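Local coordinates for uncharacterized NTF2-like protein (Cytophaga hutchinsonii ATCC 33406, PDB 3F14) that is of unknown function but adopts the NTF2-like fold of the SnoaL-like family, whose cone-shaped half-barrel often encloses a ligand or substrate pocket, at residues F18-W31 with G41-L53. Residues are numbered along the deposited sequence; the frame is centred on the assembly and turned at random.
Sequences FPAVYACFNDIIEW and GKADVIDFCNKML
Strand 29-31 passes helix 42-53 at 40° with the axes 7.9 Å apart, and two backbone bonds tie the helix start to the strand and the turn before it: Gly41 N, at the N-cap, gives its hydrogen to Ile29 O (2.8 Å), and Lys42 N to Asp27 O in the Asn26-Ile29 turn. In one of the two modelled Lys42 conformers, a water bridges Asp27 OD1 and Lys42 NZ, 4.6 Å apart, too far for a salt bridge. Further along the helix, Ile46 touches two rings: CG2 rests over one face of Tyr22, 3.9 Å from the centroid, while CG1 meets Phe25 CE2 obliquely at 3.6 Å. Tyr22 OH donates to Asn50 OD1 (2.7 Å) from well above the amide plane, ring and amide standing 80° apart. With SG beside its backbone N (chi1 -72°), Cys49 places the sulfur over a face of Phe18, 4.2 Å from the centroid; the same SG approaches Trp31 CZ3 at 3.8 Å. In one conformer of selenomethionine Met52, selenium touches Phe18 CZ and Trp31 CH2 obliquely. Phe13 of helix 2-14 meets both aromatics, and Trp31 NE1 bonds Ser109 OG. Helix 42-57 packs against strand 29-33, between strands 37-40 and 103-111, consistent with the NTF2-like cone.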
loop_
_atom_site.group_PDB
_atom_site.type_symbol
_atom_site.label_atom_id
_atom_site.label_comp_id
_atom_site.label_asym_id
_atom_site.label_seq_id
_atom_site.Cartn_x
_atom_site.Cartn_y
_atom_site.Cartn_z
ATOM N N PHE A 18 15.644 9.324 6.520
ATOM C CA PHE A 18 14.729 10.426 6.799
ATOM C C PHE A 18 15.415 11.810 6.794
ATOM O O PHE A 18 14.852 12.763 6.227
ATOM C CB PHE A 18 14.031 10.242 8.136
ATOM C CG PHE A 18 13.436 8.863 8.364
ATOM C CD1 PHE A 18 12.571 8.261 7.483
ATOM C CD2 PHE A 18 13.660 8.227 9.569
ATOM C CE1 PHE A 18 11.999 7.045 7.782
ATOM C CE2 PHE A 18 13.081 7.005 9.860
ATOM C CZ PHE A 18 12.235 6.426 8.961
ATOM N N PRO A 19 16.604 11.932 7.402
ATOM C CA PRO A 19 17.242 13.271 7.477
ATOM C C PRO A 19 17.463 13.925 6.121
ATOM O O PRO A 19 17.491 15.139 6.054
ATOM C CB PRO A 19 18.549 12.998 8.217
ATOM C CG PRO A 19 18.264 11.775 9.002
ATOM C CD PRO A 19 17.401 10.937 8.142
ATOM N N ALA A 20 17.614 13.153 5.055
ATOM C CA ALA A 20 17.770 13.725 3.706
ATOM C C ALA A 20 16.545 14.488 3.237
ATOM O O ALA A 20 16.650 15.284 2.304
ATOM C CB ALA A 20 18.135 12.616 2.671
ATOM N N VAL A 21 15.385 14.272 3.859
ATOM C CA VAL A 21 14.164 14.909 3.357
ATOM C C VAL A 21 13.394 15.729 4.383
ATOM O O VAL A 21 12.319 16.256 4.069
ATOM C CB VAL A 21 13.224 13.877 2.647
ATOM C CG1 VAL A 21 13.927 13.285 1.437
ATOM C CG2 VAL A 21 12.819 12.775 3.587
ATOM N N TYR A 22 13.926 15.891 5.596
ATOM C CA TYR A 22 13.237 16.755 6.575
ATOM C C TYR A 22 12.927 18.162 6.037
ATOM O O TYR A 22 11.850 18.708 6.326
ATOM C CB TYR A 22 14.066 16.907 7.846
ATOM C CG TYR A 22 14.261 15.656 8.667
ATOM C CD1 TYR A 22 13.371 14.604 8.609
ATOM C CD2 TYR A 22 15.325 15.576 9.560
ATOM C CE1 TYR A 22 13.593 13.469 9.366
ATOM C CE2 TYR A 22 15.528 14.454 10.333
ATOM C CZ TYR A 22 14.652 13.406 10.210
ATOM O OH TYR A 22 14.843 12.285 10.958
ATOM N N ALA A 23 13.855 18.724 5.272
ATOM C CA ALA A 23 13.657 20.051 4.646
ATOM C C ALA A 23 12.512 20.068 3.615
ATOM O O ALA A 23 12.081 21.153 3.235
ATOM C CB ALA A 23 14.933 20.507 4.008
ATOM N N CYS A 24 12.034 18.896 3.156
ATOM C CA CYS A 24 10.924 18.790 2.240
ATOM C C CYS A 24 9.595 18.571 2.947
ATOM O O CYS A 24 8.580 18.475 2.277
ATOM C CB CYS A 24 11.146 17.580 1.315
ATOM S SG CYS A 24 12.758 17.630 0.494
ATOM N N PHE A 25 9.578 18.458 4.273
ATOM C CA PHE A 25 8.326 18.248 4.982
ATOM C C PHE A 25 7.475 19.478 4.955
ATOM O O PHE A 25 7.960 20.594 5.232
ATOM C CB PHE A 25 8.562 17.914 6.452
ATOM C CG PHE A 25 9.088 16.492 6.745
ATOM C CD1 PHE A 25 9.483 15.600 5.745
ATOM C CD2 PHE A 25 9.215 16.090 8.066
ATOM C CE1 PHE A 25 9.931 14.291 6.088
ATOM C CE2 PHE A 25 9.677 14.821 8.406
ATOM C CZ PHE A 25 10.024 13.929 7.414
ATOM N N ASN A 26 6.188 19.312 4.677
ATOM C CA ASN A 26 5.245 20.415 4.876
ATOM C C ASN A 26 5.166 20.762 6.367
ATOM O O ASN A 26 5.256 19.898 7.230
ATOM C CB ASN A 26 3.890 20.021 4.305
ATOM C CG ASN A 26 2.937 21.186 4.159
ATOM O OD1 ASN A 26 2.241 21.555 5.100
ATOM N ND2 ASN A 26 2.913 21.777 2.969
ATOM N N ASP A 27 4.892 22.026 6.678
ATOM C CA ASP A 27 4.727 22.456 8.075
ATOM C C ASP A 27 3.704 21.572 8.815
ATOM O O ASP A 27 3.882 21.335 10.008
ATOM C CB ASP A 27 4.305 23.924 8.140
ATOM C CG ASP A 27 5.445 24.860 7.836
ATOM O OD1 ASP A 27 6.541 24.646 8.413
ATOM O OD2 ASP A 27 5.258 25.758 7.003
ATOM N N ILE A 28 2.661 21.125 8.136
ATOM C CA ILE A 28 1.623 20.303 8.790
ATOM C C ILE A 28 1.591 18.878 8.260
ATOM O O ILE A 28 0.559 18.252 8.230
ATOM C CB ILE A 28 0.231 20.991 8.782
ATOM C CG1 ILE A 28 -0.238 21.258 7.351
ATOM C CG2 ILE A 28 0.307 22.309 9.600
ATOM C CD1 ILE A 28 -1.741 21.685 7.271
ATOM N N ILE A 29 2.742 18.393 7.844
ATOM C CA ILE A 29 2.886 16.999 7.440
ATOM C C ILE A 29 2.251 16.050 8.429
ATOM O O ILE A 29 2.328 16.234 9.623
ATOM C CB ILE A 29 4.369 16.651 7.232
ATOM C CG1 ILE A 29 4.557 15.186 6.714
ATOM C CG2 ILE A 29 5.216 16.839 8.524
ATOM C CD1 ILE A 29 6.005 14.877 6.229
ATOM N N GLU A 30 1.629 14.982 7.919
ATOM C CA GLU A 30 1.176 13.906 8.781
ATOM C C GLU A 30 1.790 12.595 8.278
ATOM O O GLU A 30 1.849 12.377 7.072
ATOM C CB GLU A 30 -0.350 13.772 8.746
ATOM C CG GLU A 30 -1.009 15.010 9.234
ATOM C CD GLU A 30 -2.529 14.881 9.429
ATOM O OE1 GLU A 30 -3.072 13.757 9.270
ATOM O OE2 GLU A 30 -3.132 15.943 9.706
ATOM N N TRP A 31 2.229 11.754 9.202
ATOM C CA TRP A 31 2.656 10.390 8.920
ATOM C C TRP A 31 1.695 9.458 9.606
ATOM O O TRP A 31 1.674 9.360 10.818
ATOM C CB TRP A 31 4.082 10.128 9.372
ATOM C CG TRP A 31 4.664 8.787 8.913
ATOM C CD1 TRP A 31 4.150 7.961 7.990
ATOM C CD2 TRP A 31 5.925 8.209 9.298
ATOM N NE1 TRP A 31 4.977 6.884 7.801
ATOM C CE2 TRP A 31 6.090 7.007 8.583
ATOM C CE3 TRP A 31 6.944 8.599 10.170
ATOM C CZ2 TRP A 31 7.212 6.177 8.746
ATOM C CZ3 TRP A 31 8.052 7.761 10.347
ATOM C CH2 TRP A 31 8.190 6.585 9.622
ATOM N N GLY A 41 2.467 17.275 12.267
ATOM C CA GLY A 41 3.251 18.472 12.350
ATOM C C GLY A 41 4.731 18.237 12.124
ATOM O O GLY A 41 5.256 17.200 12.492
ATOM N N LYS A 42 5.385 19.232 11.530
ATOM C CA LYS A 42 6.762 19.083 11.130
ATOM C C LYS A 42 7.605 18.619 12.303
ATOM O O LYS A 42 8.234 17.567 12.222
ATOM C CB LYS A 42 7.277 20.382 10.528
ATOM C CG LYS A 42 8.659 20.301 9.946
ATOM C CD LYS A 42 8.962 21.555 9.147
ATOM C CE LYS A 42 10.335 21.531 8.562
ATOM N NZ LYS A 42 10.717 22.827 7.986
ATOM N N ALA A 43 7.588 19.358 13.413
ATOM C CA ALA A 43 8.454 19.067 14.561
ATOM C C ALA A 43 8.214 17.676 15.120
ATOM O O ALA A 43 9.168 16.932 15.318
ATOM C CB ALA A 43 8.290 20.106 15.688
ATOM N N ASP A 44 6.956 17.286 15.280
ATOM C CA ASP A 44 6.658 15.962 15.825
ATOM C C ASP A 44 7.069 14.866 14.857
ATOM O O ASP A 44 7.576 13.829 15.299
ATOM C CB ASP A 44 5.159 15.806 16.078
ATOM C CG ASP A 44 4.667 16.532 17.301
ATOM O OD1 ASP A 44 5.488 17.145 18.013
ATOM O OD2 ASP A 44 3.431 16.472 17.585
ATOM N N VAL A 45 6.898 15.045 13.541
ATOM C CA VAL A 45 7.304 13.988 12.591
ATOM C C VAL A 45 8.838 13.888 12.556
ATOM O O VAL A 45 9.383 12.784 12.536
ATOM C CB VAL A 45 6.663 14.149 11.198
ATOM C CG1 VAL A 45 7.165 13.095 10.235
ATOM C CG2 VAL A 45 5.112 14.128 11.293
ATOM N N ILE A 46 9.544 15.003 12.560
ATOM C CA ILE A 46 10.998 14.956 12.578
ATOM C C ILE A 46 11.486 14.288 13.854
ATOM O O ILE A 46 12.399 13.435 13.802
ATOM C CB ILE A 46 11.619 16.366 12.369
ATOM C CG1 ILE A 46 11.377 16.785 10.923
ATOM C CG2 ILE A 46 13.124 16.346 12.689
ATOM C CD1 ILE A 46 11.784 18.223 10.651
ATOM N N ASP A 47 10.890 14.603 14.983
ATOM C CA ASP A 47 11.345 14.015 16.255
ATOM C C ASP A 47 11.099 12.512 16.238
ATOM O O ASP A 47 11.926 11.726 16.720
ATOM C CB ASP A 47 10.631 14.657 17.470
ATOM C CG ASP A 47 11.120 16.062 17.797
ATOM O OD1 ASP A 47 12.247 16.460 17.400
ATOM O OD2 ASP A 47 10.397 16.750 18.579
ATOM N N PHE A 48 9.968 12.101 15.693
ATOM C CA PHE A 48 9.617 10.676 15.618
ATOM C C PHE A 48 10.559 9.945 14.694
ATOM O O PHE A 48 11.095 8.881 15.037
ATOM C CB PHE A 48 8.181 10.542 15.115
ATOM C CG PHE A 48 7.613 9.137 15.171
ATOM C CD1 PHE A 48 6.944 8.699 16.304
ATOM C CD2 PHE A 48 7.705 8.335 14.076
ATOM C CE1 PHE A 48 6.401 7.417 16.321
ATOM C CE2 PHE A 48 7.170 7.077 14.098
ATOM C CZ PHE A 48 6.515 6.640 15.223
ATOM N N CYS A 49 10.835 10.514 13.534
ATOM C CA CYS A 49 11.819 9.950 12.630
ATOM C C CYS A 49 13.168 9.859 13.290
ATOM O O CYS A 49 13.890 8.848 13.081
ATOM C CB CYS A 49 11.907 10.815 11.363
ATOM S SG CYS A 49 10.501 10.686 10.261
ATOM N N ASN A 50 13.627 10.885 13.992
ATOM C CA ASN A 50 14.930 10.832 14.657
ATOM C C ASN A 50 14.995 9.737 15.711
ATOM O O ASN A 50 16.070 9.135 15.902
ATOM C CB ASN A 50 15.336 12.212 15.226
ATOM C CG ASN A 50 15.873 13.150 14.137
ATOM O OD1 ASN A 50 16.413 12.692 13.136
ATOM N ND2 ASN A 50 15.798 14.442 14.367
ATOM N N LYS A 51 13.923 9.537 16.469
ATOM C CA LYS A 51 13.888 8.462 17.472
ATOM C C LYS A 51 14.075 7.099 16.788
ATOM O O LYS A 51 14.809 6.230 17.291
ATOM C CB LYS A 51 12.577 8.554 18.241
ATOM C CG LYS A 51 12.272 7.489 19.261
ATOM C CD LYS A 51 11.065 7.906 20.124
ATOM C CE LYS A 51 10.417 6.738 20.852
ATOM N NZ LYS A 51 11.412 5.681 21.245
HETATM N N MSE A 52 13.477 6.945 15.599
HETATM C CA MSE A 52 13.468 5.690 14.759
HETATM C C MSE A 52 14.754 5.440 13.961
HETATM O O MSE A 52 15.052 4.296 13.610
HETATM C CB MSE A 52 12.260 5.671 13.755
HETATM C CG MSE A 52 11.985 4.305 12.968
HETATM SE SE MSE A 52 10.479 4.298 11.851
HETATM C CE MSE A 52 9.150 4.519 13.193
ATOM N N LEU A 53 15.515 6.493 13.675
ATOM C CA LEU A 53 16.668 6.465 12.799
ATOM C C LEU A 53 17.702 5.386 13.145
ATOM O O LEU A 53 18.141 4.667 12.229
ATOM C CB LEU A 53 17.308 7.846 12.709
ATOM C CG LEU A 53 18.360 8.050 11.622
ATOM C CD1 LEU A 53 17.860 7.754 10.209
ATOM C CD2 LEU A 53 18.908 9.471 11.728
HETATM O O HOH W 1 8.708 24.393 7.074
#